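Local coordinates for protein phosphorylated carbohydrates phosphatase TM_1254 (Thermotoga maritima msb8, PDB 3KBB) that dephosphorylates a range of phosphorylated sugars, among them erythrose 4-phosphate, fructose 6-phosphate and mannose 6-phosphate, with the help of a divalent metal cation, at residues 183-188 against 200-205; 90-95 against 206-211. All blocks are in the same frame, centred on the assembly; numbering follows the deposited sequence.

In the fold
Coming from the N terminus, the chain lays down strand 3-7, which carries the putative nucleophile D7, and later reaches helix 89-98, whose 90-95 turns wait for a partner from the far end of the sequence. Strand 181-184 then leads through helix 192-196 to strand 201-203, and interaction 1 closes this short loop as a parallel strand pair at the sheet's edge. Directly afterwards the chain turns into helix 208-215, and interaction 2 sets it against helix 89-98, closing a much longer loop that encloses the first. The two contacts touch: I208 reaches V184 and V203, while V211 packs on V203, so the last two strands of the sheet and the helix pair meet in one apolar layer.

Interaction 1: 183-188 against 200-205; sequences GVVHSL and VALVKP
G183 bonds strand 201-203 with both its N and its O: its N donates to A201 O at 2.9 Å, and its O accepts from V203 N at 2.8 Å. Two residues on, V185 N donates to V203 O at 2.9 Å, that bond being the most bent of the three, with 156° at the hydrogen. V203 O also faces the CA of V184, 3.2 Å away, in a CA-H...O contact.

Side chains then fill in on the two faces. V184 and V203 share one: their CG2 methyls lie 4.1 Å apart, and V184 CG1, anti to the backbone N (chi1 178°), reaches over V203 O to P205 CG at 3.8 Å. Beyond the end of its strand, V185 sends CG1 to L202 CD2 at 4.1 Å, the two side chains crossing at about a right angle. V185 O, buried against P205 CD, has no polar partner in the model.

Farther out, helix 208-215 covers V184 and V203, whereas L194 and L195 of helix 192-196 cover L202. K204 NZ forms a salt bridge with E207, and D190 accepts the backbone N-H groups of H186 and S187. Strand 181-184, helix 192-196 and strand 201-203 form a beta-alpha-beta unit at the edge of the parallel Rossmann-like sheet of the HAD superfamily.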
# COMPACT_ATOMS: atom_id res chain seq x y z
N GLY A 183 1.48 9.69 9.08
CA GLY A 183 0.39 8.81 8.73
C GLY A 183 -0.41 9.39 7.58
O GLY A 183 -0.94 10.51 7.67
N VAL A 184 -0.53 8.63 6.50
CA VAL A 184 -1.21 9.10 5.29
C VAL A 184 -2.66 8.64 5.30
O VAL A 184 -2.93 7.45 5.47
CB VAL A 184 -0.49 8.56 3.99
CG1 VAL A 184 -1.29 9.03 2.75
CG2 VAL A 184 0.90 9.13 3.96
N VAL A 185 -3.58 9.59 5.17
CA VAL A 185 -5.00 9.29 5.36
C VAL A 185 -5.79 9.66 4.13
O VAL A 185 -5.33 10.43 3.30
CB VAL A 185 -5.56 10.07 6.59
CG1 VAL A 185 -4.94 9.57 7.86
CG2 VAL A 185 -5.33 11.53 6.43
N HIS A 186 -7.02 9.16 4.05
CA HIS A 186 -7.77 9.27 2.83
C HIS A 186 -9.14 9.86 2.92
O HIS A 186 -9.78 10.07 1.88
CB HIS A 186 -7.85 7.88 2.22
CG HIS A 186 -6.50 7.28 2.02
ND1 HIS A 186 -5.60 7.77 1.09
CD2 HIS A 186 -5.86 6.28 2.67
CE1 HIS A 186 -4.48 7.08 1.16
NE2 HIS A 186 -4.60 6.18 2.12
N SER A 187 -9.58 10.17 4.13
CA SER A 187 -10.98 10.55 4.33
C SER A 187 -11.09 11.66 5.35
O SER A 187 -10.08 12.20 5.80
CB SER A 187 -11.79 9.33 4.76
OG SER A 187 -11.62 9.06 6.15
N LEU A 188 -12.34 11.99 5.69
CA LEU A 188 -12.64 13.13 6.54
C LEU A 188 -11.95 13.05 7.91
O LEU A 188 -11.33 14.01 8.33
CB LEU A 188 -14.16 13.33 6.68
CG LEU A 188 -14.66 14.58 7.44
CD1 LEU A 188 -14.36 15.90 6.74
CD2 LEU A 188 -16.17 14.45 7.72
N VAL A 200 3.66 11.05 13.71
CA VAL A 200 3.90 12.39 14.29
C VAL A 200 2.91 13.44 13.76
O VAL A 200 2.80 14.54 14.31
CB VAL A 200 5.34 12.90 14.04
CG1 VAL A 200 6.37 11.94 14.70
CG2 VAL A 200 5.60 13.17 12.53
N ALA A 201 2.14 13.05 12.75
CA ALA A 201 1.17 13.91 12.14
C ALA A 201 0.44 13.10 11.09
O ALA A 201 1.00 12.13 10.55
CB ALA A 201 1.84 15.14 11.48
N LEU A 202 -0.77 13.54 10.80
CA LEU A 202 -1.55 12.98 9.68
C LEU A 202 -1.47 13.89 8.45
O LEU A 202 -1.52 15.15 8.57
CB LEU A 202 -3.00 12.79 10.09
CG LEU A 202 -3.29 11.95 11.34
CD1 LEU A 202 -4.78 11.89 11.59
CD2 LEU A 202 -2.72 10.51 11.12
N VAL A 203 -1.38 13.28 7.27
CA VAL A 203 -1.39 14.03 6.03
C VAL A 203 -2.16 13.32 4.93
O VAL A 203 -2.14 12.10 4.88
CB VAL A 203 0.04 14.28 5.50
CG1 VAL A 203 0.71 15.30 6.37
CG2 VAL A 203 0.81 12.93 5.41
N LYS A 204 -2.80 14.08 4.05
CA LYS A 204 -3.36 13.51 2.79
C LYS A 204 -2.21 13.38 1.78
O LYS A 204 -1.19 14.06 1.90
CB LYS A 204 -4.48 14.41 2.23
CG LYS A 204 -5.67 14.57 3.19
CD LYS A 204 -6.82 15.36 2.58
CE LYS A 204 -6.65 16.86 2.80
NZ LYS A 204 -7.00 17.33 4.20
N PRO A 205 -2.33 12.49 0.79
CA PRO A 205 -1.27 12.33 -0.20
C PRO A 205 -0.86 13.67 -0.82
O PRO A 205 0.34 13.92 -0.96
CB PRO A 205 -1.95 11.46 -1.26
CG PRO A 205 -2.81 10.57 -0.42
CD PRO A 205 -3.41 11.50 0.59

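Interaction 2: 90-95 against 206-211; sequences REALEF and EEILNV
L209 pushes its forked end between E91 and F95, the central meeting of two helices that flank the Rossmann-like HAD core. Helix 89-98 and the C-terminal helix 208-215 come together here mainly through apolar side chains, and their backbones are closest at A92 and L209, whose CA atoms are 4.6 Å apart.

The small side chain of A92 probably helps to permit this approach. Its CB points toward the other helix and rests on I208 CG2 at 3.9 Å, with L209 CB a little farther off at 4.4 Å. I208 is turned so that CG2 lies anti to its backbone N, which brings this branch to A92 while CD1 reaches V184 of strand 181-184 and the side chain also touches F6 of strand 3-7.

L209 divides its two methyls between neighbours one helical turn apart. CG is anti to the backbone N (chi1 175°), and from there CD1 goes to F95, CD2 to E91. The leucine and phenylalanine side chains cross at about a right angle, the methyl meeting the root of the aromatic side chain at an oblique angle to the ring. F95 also touches L212 and K213, so its side chain meets the next turn of the C-terminal helix as well. Trimming L209 to an alanine would probably open a gap between E91 and F95, leaving F95 CB and the methylenes of E91 without their apolar partner.

E91 is exposed, and its extended chain crosses the leucine obliquely, covering CD2 with its methylenes as well as its carboxylate. At the tip of that chain, E91 OE2 lies 3.6 Å from L209 CD2, while the other methyl, L209 CD1, sits 3.6 Å from F95 CB.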
# COMPACT_ATOMS: atom_id res chain seq x y z
N ARG A 90 3.58 12.14 -7.28
CA ARG A 90 4.69 12.27 -8.23
C ARG A 90 5.56 13.49 -7.92
O ARG A 90 6.79 13.39 -7.91
CB ARG A 90 4.17 12.24 -9.67
CG ARG A 90 5.27 12.18 -10.71
CD ARG A 90 4.68 12.14 -12.11
NE ARG A 90 3.82 10.97 -12.29
CZ ARG A 90 4.29 9.78 -12.70
NH1 ARG A 90 5.58 9.61 -12.95
NH2 ARG A 90 3.45 8.77 -12.83
N GLU A 91 4.93 14.63 -7.59
CA GLU A 91 5.65 15.88 -7.33
C GLU A 91 6.51 15.72 -6.07
O GLU A 91 7.60 16.30 -5.95
CB GLU A 91 4.63 17.04 -7.13
CG GLU A 91 5.02 18.34 -7.86
CD GLU A 91 4.05 19.53 -7.64
OE1 GLU A 91 2.81 19.31 -7.62
OE2 GLU A 91 4.54 20.69 -7.51
N ALA A 92 6.00 14.95 -5.12
CA ALA A 92 6.71 14.67 -3.89
C ALA A 92 7.92 13.81 -4.17
O ALA A 92 9.00 14.09 -3.65
CB ALA A 92 5.79 13.98 -2.91
N LEU A 93 7.76 12.77 -4.99
CA LEU A 93 8.91 11.91 -5.36
C LEU A 93 9.96 12.72 -6.14
O LEU A 93 11.17 12.63 -5.87
CB LEU A 93 8.46 10.70 -6.18
CG LEU A 93 7.46 9.75 -5.51
CD1 LEU A 93 7.11 8.64 -6.49
CD2 LEU A 93 8.10 9.19 -4.29
N GLU A 94 9.47 13.51 -7.09
CA GLU A 94 10.36 14.42 -7.84
C GLU A 94 11.12 15.37 -6.91
O GLU A 94 12.32 15.59 -7.08
CB GLU A 94 9.55 15.18 -8.89
CG GLU A 94 9.14 14.35 -10.07
CD GLU A 94 8.19 15.08 -10.99
OE1 GLU A 94 7.66 16.15 -10.58
OE2 GLU A 94 7.96 14.59 -12.12
N PHE A 95 10.44 15.90 -5.89
CA PHE A 95 11.09 16.80 -4.96
C PHE A 95 12.24 16.14 -4.18
O PHE A 95 13.33 16.72 -4.05
CB PHE A 95 10.06 17.47 -4.01
CG PHE A 95 10.68 18.45 -3.05
CD1 PHE A 95 11.11 19.71 -3.50
CD2 PHE A 95 10.85 18.12 -1.71
CE1 PHE A 95 11.70 20.61 -2.59
CE2 PHE A 95 11.42 19.00 -0.80
CZ PHE A 95 11.86 20.27 -1.26
N GLU A 206 -1.84 14.52 -1.12
CA GLU A 206 -1.59 15.87 -1.67
C GLU A 206 -0.79 16.75 -0.76
O GLU A 206 -0.25 17.75 -1.21
CB GLU A 206 -2.90 16.65 -1.92
CG GLU A 206 -3.99 15.88 -2.56
CD GLU A 206 -4.84 15.18 -1.52
OE1 GLU A 206 -5.67 15.86 -0.87
OE2 GLU A 206 -4.69 13.96 -1.37
N GLU A 207 -0.75 16.45 0.54
CA GLU A 207 -0.03 17.30 1.50
C GLU A 207 1.41 16.87 1.73
O GLU A 207 2.17 17.52 2.44
CB GLU A 207 -0.78 17.36 2.85
CG GLU A 207 -2.11 18.17 2.78
CD GLU A 207 -3.15 17.80 3.84
OE1 GLU A 207 -2.84 17.04 4.81
OE2 GLU A 207 -4.31 18.27 3.69
N ILE A 208 1.80 15.74 1.13
CA ILE A 208 3.13 15.17 1.40
C ILE A 208 4.23 16.12 0.88
O ILE A 208 5.24 16.34 1.55
CB ILE A 208 3.25 13.78 0.77
CG1 ILE A 208 2.34 12.78 1.54
CG2 ILE A 208 4.72 13.31 0.74
CD1 ILE A 208 2.25 11.37 0.90
N LEU A 209 4.00 16.69 -0.29
CA LEU A 209 4.99 17.62 -0.86
C LEU A 209 5.35 18.76 0.10
O LEU A 209 6.51 19.00 0.36
CB LEU A 209 4.49 18.15 -2.21
CG LEU A 209 5.40 19.23 -2.83
CD1 LEU A 209 6.82 18.78 -3.11
CD2 LEU A 209 4.74 19.67 -4.09
N ASN A 210 4.36 19.45 0.66
CA ASN A 210 4.65 20.50 1.62
C ASN A 210 5.32 20.02 2.91
O ASN A 210 6.20 20.71 3.47
CB ASN A 210 3.40 21.36 1.90
CG ASN A 210 2.98 22.20 0.70
OD1 ASN A 210 3.78 22.49 -0.20
ND2 ASN A 210 1.71 22.60 0.68
N VAL A 211 4.97 18.82 3.37
CA VAL A 211 5.76 18.23 4.46
C VAL A 211 7.24 18.13 4.08
O VAL A 211 8.12 18.50 4.86
CB VAL A 211 5.22 16.86 4.90
CG1 VAL A 211 6.20 16.21 5.89
CG2 VAL A 211 3.84 17.03 5.53